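Local coordinates for uncharacterized protein (Xanthomonas campestris pv. vesicatoria, PDB 4FC9) that is a type III effector secreted into plant host cells, whose all-helical C-terminal domain, the part present here, probably acts as an E3 ubiquitin ligase, at residues I37-A41 against W162-L167; S130-I135 against K157-M161. All blocks are in the same frame, centred on the assembly; numbering follows the deposited sequence.

Contact 1 (I37-A41 against W162-L167)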
loop_
_atom_site.group_PDB
_atom_site.type_symbol
_atom_site.label_atom_id
_atom_site.label_comp_id
_atom_site.label_asym_id
_atom_site.label_seq_id
_atom_site.Cartn_x
_atom_site.Cartn_y
_atom_site.Cartn_z
ATOM N N ILE A 37 7.563 -8.879 -5.848
ATOM C CA ILE A 37 6.867 -7.724 -5.294
ATOM C C ILE A 37 6.828 -7.839 -3.772
ATOM O O ILE A 37 7.143 -6.888 -3.054
ATOM C CB ILE A 37 5.437 -7.601 -5.849
ATOM C CG1 ILE A 37 5.486 -7.338 -7.356
ATOM C CG2 ILE A 37 4.675 -6.500 -5.131
ATOM C CD1 ILE A 37 4.135 -7.388 -8.034
ATOM N N GLU A 38 6.457 -9.019 -3.289
ATOM C CA GLU A 38 6.413 -9.278 -1.860
ATOM C C GLU A 38 7.782 -9.129 -1.200
ATOM O O GLU A 38 7.906 -8.475 -0.171
ATOM C CB GLU A 38 5.859 -10.674 -1.579
ATOM C CG GLU A 38 4.385 -10.854 -1.912
ATOM C CD GLU A 38 3.468 -10.004 -1.052
ATOM O OE1 GLU A 38 3.897 -9.516 0.018
ATOM O OE2 GLU A 38 2.302 -9.824 -1.452
ATOM N N ASP A 39 8.805 -9.740 -1.787
ATOM C CA ASP A 39 10.132 -9.718 -1.179
ATOM C C ASP A 39 10.680 -8.301 -1.127
ATOM O O ASP A 39 11.290 -7.896 -0.137
ATOM C CB ASP A 39 11.090 -10.639 -1.929
ATOM C CG ASP A 39 10.717 -12.107 -1.792
ATOM O OD1 ASP A 39 9.995 -12.455 -0.833
ATOM O OD2 ASP A 39 11.147 -12.914 -2.640
ATOM N N THR A 40 10.442 -7.544 -2.191
ATOM C CA THR A 40 10.875 -6.156 -2.256
ATOM C C THR A 40 10.129 -5.296 -1.237
ATOM O O THR A 40 10.737 -4.511 -0.508
ATOM C CB THR A 40 10.678 -5.576 -3.671
ATOM O OG1 THR A 40 11.517 -6.273 -4.597
ATOM C CG2 THR A 40 11.020 -4.094 -3.703
ATOM N N ALA A 41 8.810 -5.441 -1.192
ATOM C CA ALA A 41 8.005 -4.694 -0.236
ATOM C C ALA A 41 8.519 -4.934 1.178
ATOM O O ALA A 41 8.667 -4.001 1.959
ATOM C CB ALA A 41 6.534 -5.079 -0.350
ATOM N N TRP A 162 3.276 1.239 -2.330
ATOM C CA TRP A 162 4.153 0.730 -3.368
ATOM C C TRP A 162 3.747 -0.689 -3.726
ATOM O O TRP A 162 3.608 -1.021 -4.900
ATOM C CB TRP A 162 5.619 0.766 -2.956
ATOM C CG TRP A 162 6.507 0.340 -4.087
ATOM C CD1 TRP A 162 7.050 1.140 -5.051
ATOM C CD2 TRP A 162 6.921 -0.997 -4.395
ATOM N NE1 TRP A 162 7.793 0.386 -5.929
ATOM C CE2 TRP A 162 7.730 -0.928 -5.548
ATOM C CE3 TRP A 162 6.696 -2.243 -3.801
ATOM C CZ2 TRP A 162 8.311 -2.062 -6.119
ATOM C CZ3 TRP A 162 7.276 -3.366 -4.368
ATOM C CH2 TRP A 162 8.073 -3.268 -5.515
ATOM N N LYS A 163 3.547 -1.520 -2.708
ATOM C CA LYS A 163 3.079 -2.879 -2.935
ATOM C C LYS A 163 1.731 -2.875 -3.637
ATOM O O LYS A 163 1.533 -3.604 -4.602
ATOM C CB LYS A 163 2.974 -3.654 -1.628
ATOM C CG LYS A 163 2.373 -5.033 -1.810
ATOM C CD LYS A 163 2.910 -6.002 -0.786
ATOM C CE LYS A 163 1.828 -6.436 0.172
ATOM N NZ LYS A 163 2.343 -7.446 1.140
ATOM N N THR A 164 0.817 -2.040 -3.154
ATOM C CA THR A 164 -0.529 -1.946 -3.720
ATOM C C THR A 164 -0.515 -1.667 -5.220
ATOM O O THR A 164 -1.188 -2.350 -5.986
ATOM C CB THR A 164 -1.370 -0.868 -3.007
ATOM O OG1 THR A 164 -1.645 -1.288 -1.667
ATOM C CG2 THR A 164 -2.686 -0.651 -3.734
ATOM N N ARG A 165 0.258 -0.671 -5.640
ATOM C CA ARG A 165 0.298 -0.291 -7.047
ATOM C C ARG A 165 1.001 -1.351 -7.897
ATOM O O ARG A 165 0.655 -1.554 -9.059
ATOM C CB ARG A 165 0.927 1.101 -7.237
ATOM C CG ARG A 165 2.410 1.181 -6.941
ATOM C CD ARG A 165 2.892 2.622 -6.761
ATOM N NE ARG A 165 2.717 3.468 -7.943
ATOM C CZ ARG A 165 3.527 3.470 -9.001
ATOM N NH1 ARG A 165 4.566 2.647 -9.054
ATOM N NH2 ARG A 165 3.290 4.287 -10.015
ATOM N N GLU A 166 1.969 -2.048 -7.310
ATOM C CA GLU A 166 2.642 -3.123 -8.024
ATOM C C GLU A 166 1.740 -4.355 -8.170
ATOM O O GLU A 166 1.814 -5.069 -9.168
ATOM C CB GLU A 166 3.975 -3.479 -7.356
ATOM C CG GLU A 166 5.000 -2.344 -7.388
ATOM C CD GLU A 166 5.288 -1.843 -8.792
ATOM O OE1 GLU A 166 5.583 -2.684 -9.668
ATOM O OE2 GLU A 166 5.211 -0.614 -9.021
ATOM N N LEU A 167 0.882 -4.598 -7.183
ATOM C CA LEU A 167 -0.090 -5.685 -7.281
ATOM C C LEU A 167 -1.159 -5.378 -8.336
ATOM O O LEU A 167 -1.599 -6.268 -9.067
ATOM C CB LEU A 167 -0.728 -5.985 -5.920
ATOM C CG LEU A 167 0.177 -6.637 -4.866
ATOM C CD1 LEU A 167 -0.525 -6.719 -3.520
ATOM C CD2 LEU A 167 0.634 -8.020 -5.308
#

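Contact 2 (S130-I135 against K157-M161)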
loop_
_atom_site.group_PDB
_atom_site.type_symbol
_atom_site.label_atom_id
_atom_site.label_comp_id
_atom_site.label_asym_id
_atom_site.label_seq_id
_atom_site.Cartn_x
_atom_site.Cartn_y
_atom_site.Cartn_z
ATOM N N SER A 130 -7.434 0.461 2.539
ATOM C CA SER A 130 -6.668 1.577 3.082
ATOM C C SER A 130 -5.154 1.418 2.928
ATOM O O SER A 130 -4.382 2.140 3.559
ATOM C CB SER A 130 -7.028 1.796 4.552
ATOM O OG SER A 130 -6.754 0.639 5.324
ATOM N N ALA A 131 -4.731 0.483 2.082
ATOM C CA ALA A 131 -3.306 0.275 1.826
ATOM C C ALA A 131 -2.777 1.255 0.786
ATOM O O ALA A 131 -2.172 0.852 -0.206
ATOM C CB ALA A 131 -3.050 -1.153 1.383
ATOM N N HIS A 132 -3.013 2.544 1.014
ATOM C CA HIS A 132 -2.521 3.586 0.114
ATOM C C HIS A 132 -2.489 4.959 0.786
ATOM O O HIS A 132 -2.928 5.116 1.926
ATOM C CB HIS A 132 -3.322 3.617 -1.194
ATOM C CG HIS A 132 -4.759 3.993 -1.024
ATOM N ND1 HIS A 132 -5.176 5.301 -0.916
ATOM C CD2 HIS A 132 -5.881 3.236 -0.958
ATOM C CE1 HIS A 132 -6.491 5.334 -0.786
ATOM N NE2 HIS A 132 -6.942 4.093 -0.808
ATOM N N LEU A 133 -1.957 5.947 0.073
ATOM C CA LEU A 133 -1.668 7.258 0.648
ATOM C C LEU A 133 -2.804 8.255 0.486
ATOM O O LEU A 133 -2.642 9.433 0.782
ATOM C CB LEU A 133 -0.388 7.838 0.036
ATOM C CG LEU A 133 0.933 7.143 0.367
ATOM C CD1 LEU A 133 2.020 7.632 -0.557
ATOM C CD2 LEU A 133 1.311 7.387 1.817
ATOM N N GLY A 134 -3.954 7.785 0.028
ATOM C CA GLY A 134 -5.068 8.675 -0.251
ATOM C C GLY A 134 -6.232 8.544 0.709
ATOM O O GLY A 134 -7.329 9.026 0.429
ATOM N N ILE A 135 -5.993 7.900 1.845
ATOM C CA ILE A 135 -7.041 7.685 2.831
ATOM C C ILE A 135 -7.358 8.960 3.608
ATOM O O ILE A 135 -6.529 9.863 3.712
ATOM C CB ILE A 135 -6.664 6.561 3.810
ATOM C CG1 ILE A 135 -5.407 6.938 4.596
ATOM C CG2 ILE A 135 -6.459 5.247 3.053
ATOM C CD1 ILE A 135 -5.045 5.938 5.672
ATOM N N LYS A 157 3.431 3.522 5.368
ATOM C CA LYS A 157 2.249 3.600 4.521
ATOM C C LYS A 157 2.635 3.750 3.053
ATOM O O LYS A 157 1.989 3.181 2.178
ATOM C CB LYS A 157 1.305 4.727 4.953
ATOM C CG LYS A 157 0.048 4.838 4.085
ATOM C CD LYS A 157 -0.831 3.593 4.159
ATOM C CE LYS A 157 -1.473 3.456 5.525
ATOM N NZ LYS A 157 -2.467 2.347 5.565
ATOM N N ALA A 158 3.694 4.506 2.784
ATOM C CA ALA A 158 4.147 4.687 1.411
ATOM C C ALA A 158 4.625 3.371 0.812
ATOM O O ALA A 158 4.399 3.103 -0.364
ATOM C CB ALA A 158 5.237 5.738 1.338
ATOM N N VAL A 159 5.279 2.549 1.624
ATOM C CA VAL A 159 5.710 1.224 1.180
ATOM C C VAL A 159 4.498 0.339 0.910
ATOM O O VAL A 159 4.476 -0.412 -0.068
ATOM C CB VAL A 159 6.647 0.546 2.208
ATOM C CG1 VAL A 159 6.957 -0.884 1.784
ATOM C CG2 VAL A 159 7.931 1.340 2.373
ATOM N N GLN A 160 3.487 0.443 1.770
ATOM C CA GLN A 160 2.221 -0.259 1.558
ATOM C C GLN A 160 1.653 0.071 0.197
ATOM O O GLN A 160 1.220 -0.819 -0.533
ATOM C CB GLN A 160 1.183 0.127 2.612
ATOM C CG GLN A 160 1.234 -0.688 3.874
ATOM C CD GLN A 160 -0.093 -0.697 4.596
ATOM O OE1 GLN A 160 -0.675 0.353 4.848
ATOM N NE2 GLN A 160 -0.586 -1.881 4.921
HETATM N N MSE A 161 1.645 1.357 -0.134
HETATM C CA MSE A 161 1.100 1.782 -1.406
HETATM C C MSE A 161 1.970 1.327 -2.563
HETATM O O MSE A 161 1.463 1.048 -3.653
HETATM C CB MSE A 161 0.900 3.291 -1.469
HETATM C CG MSE A 161 0.086 3.659 -2.697
HETATM SE SE MSE A 161 -0.165 5.506 -3.010
HETATM C CE MSE A 161 -0.719 5.385 -4.886
#

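Contact 1 (I37-A41 against W162-L167)
Ile37 packs as a knob into the hole formed by Trp162, Lys163, Glu166 and Leu167, joining two antiparallel helices whose local axes are 10.0 Å apart and run at 167° to each other. Its two branches divide the work. Ile37 CG2, set opposite the backbone N by a chi1 of -64°, lies 3.8 Å from Glu166 CB and also packs against Trp162 CZ3 and Leu167 CD2. Ile37 CD1, at the end of the other branch, reaches Glu166 O at 3.5 Å. A beta-branched aliphatic residue suits this hole because it spreads carbon in two directions at once.

Trp162 holds out its six-membered ring toward the backbone of the opposing helix, its chi1 of -175° placing CG away from its own N. The ring meets Ile37 O at its edge, near the ring plane, with Trp162 CZ3 3.8 Å from Ile37 O; this oxygen also accepts the helical bond from Ala41 N. Thr40 stands roughly perpendicular to the indole, and its methyl CG2 comes within 3.6 Å of Trp162 CH2 from an oblique direction. The hydroxyl of Thr40 is turned back to Arg36 O, which satisfies it within its own helix. Over one face of the indole lies Glu166 CG, while the Glu166 carboxylate pairs with Arg165 and Arg176.

At the margin, Lys163 runs its aliphatic part past the small side chain of Ala41, Lys163 CD being 3.8 Å from Ala41 CB. The chain then bends at chi3, and Lys163 NZ forms a salt bridge to Glu38 OE1 (2.8 Å), which accepts on its syn lone pair.

Helix 32-49 thus lies against one side of helix 152-171; Leu167 also touches Met100, and Thr164 touches Phe93, both on helix 91-101.

Contact 2 (S130-I135 against K157-M161)
Lys157 reaches from helix 152-171 to Ser130 in the loop that follows helix 112-129, where an inverse gamma turn centred on Ala131 carries the chain away from the helix end. Bends at chi2 (63°) and chi3 (69°) curl the lysine over the loop. Lys157 NZ donates to Ser130 O at 2.8 Å, tilted from the carbonyl plane; the same oxygen takes the weak bond from His132 N that closes the turn. The lysine's aliphatic part is used as well: Lys157 CG lies 3.6 Å from Leu133 CD2, the two side chains lying alongside with their ends pointing opposite ways.

Ala158 is small enough for Leu133 to lie close to the helix, with Leu133 CD1 4.2 Å from Ala158 CB. Gln160 turns its amide oxygen to the lysine, OE1 accepting from Lys157 NZ nearly along its C=O axis at 2.8 Å. Two oxygens, Ser130 O and Gln160 OE1, therefore grip NZ and limit the movement of the ammonium group beside the turn.

The extended chain of Met161, present as selenomethionine, runs along the loop. Met161 CG is 3.7 Å from His132 CB, and Met161 SE then packs 3.8 Å from Leu133 CB.

In the fold
Both contacts draw on helix 152-171, contact 2 using 157-161 and contact 1 the residues directly after it, so one continuous helix carries the loop 130-135 and helix 32-49 on different parts of its surface. Their centres lie about 11 Å apart, and along the chain contact 2 is nested within the loop closed by contact 1. A probable hydrogen bond connects them: Thr164 OG1 is 2.6 Å from Ala131 O, which would tie the inverse gamma turn to the helix beyond Met161. On the side facing helix 32-49, Val159 CG1 packs 3.6 Å from Ala41 O. Helix 152-171 is thus a shared packing surface within this C-terminal domain.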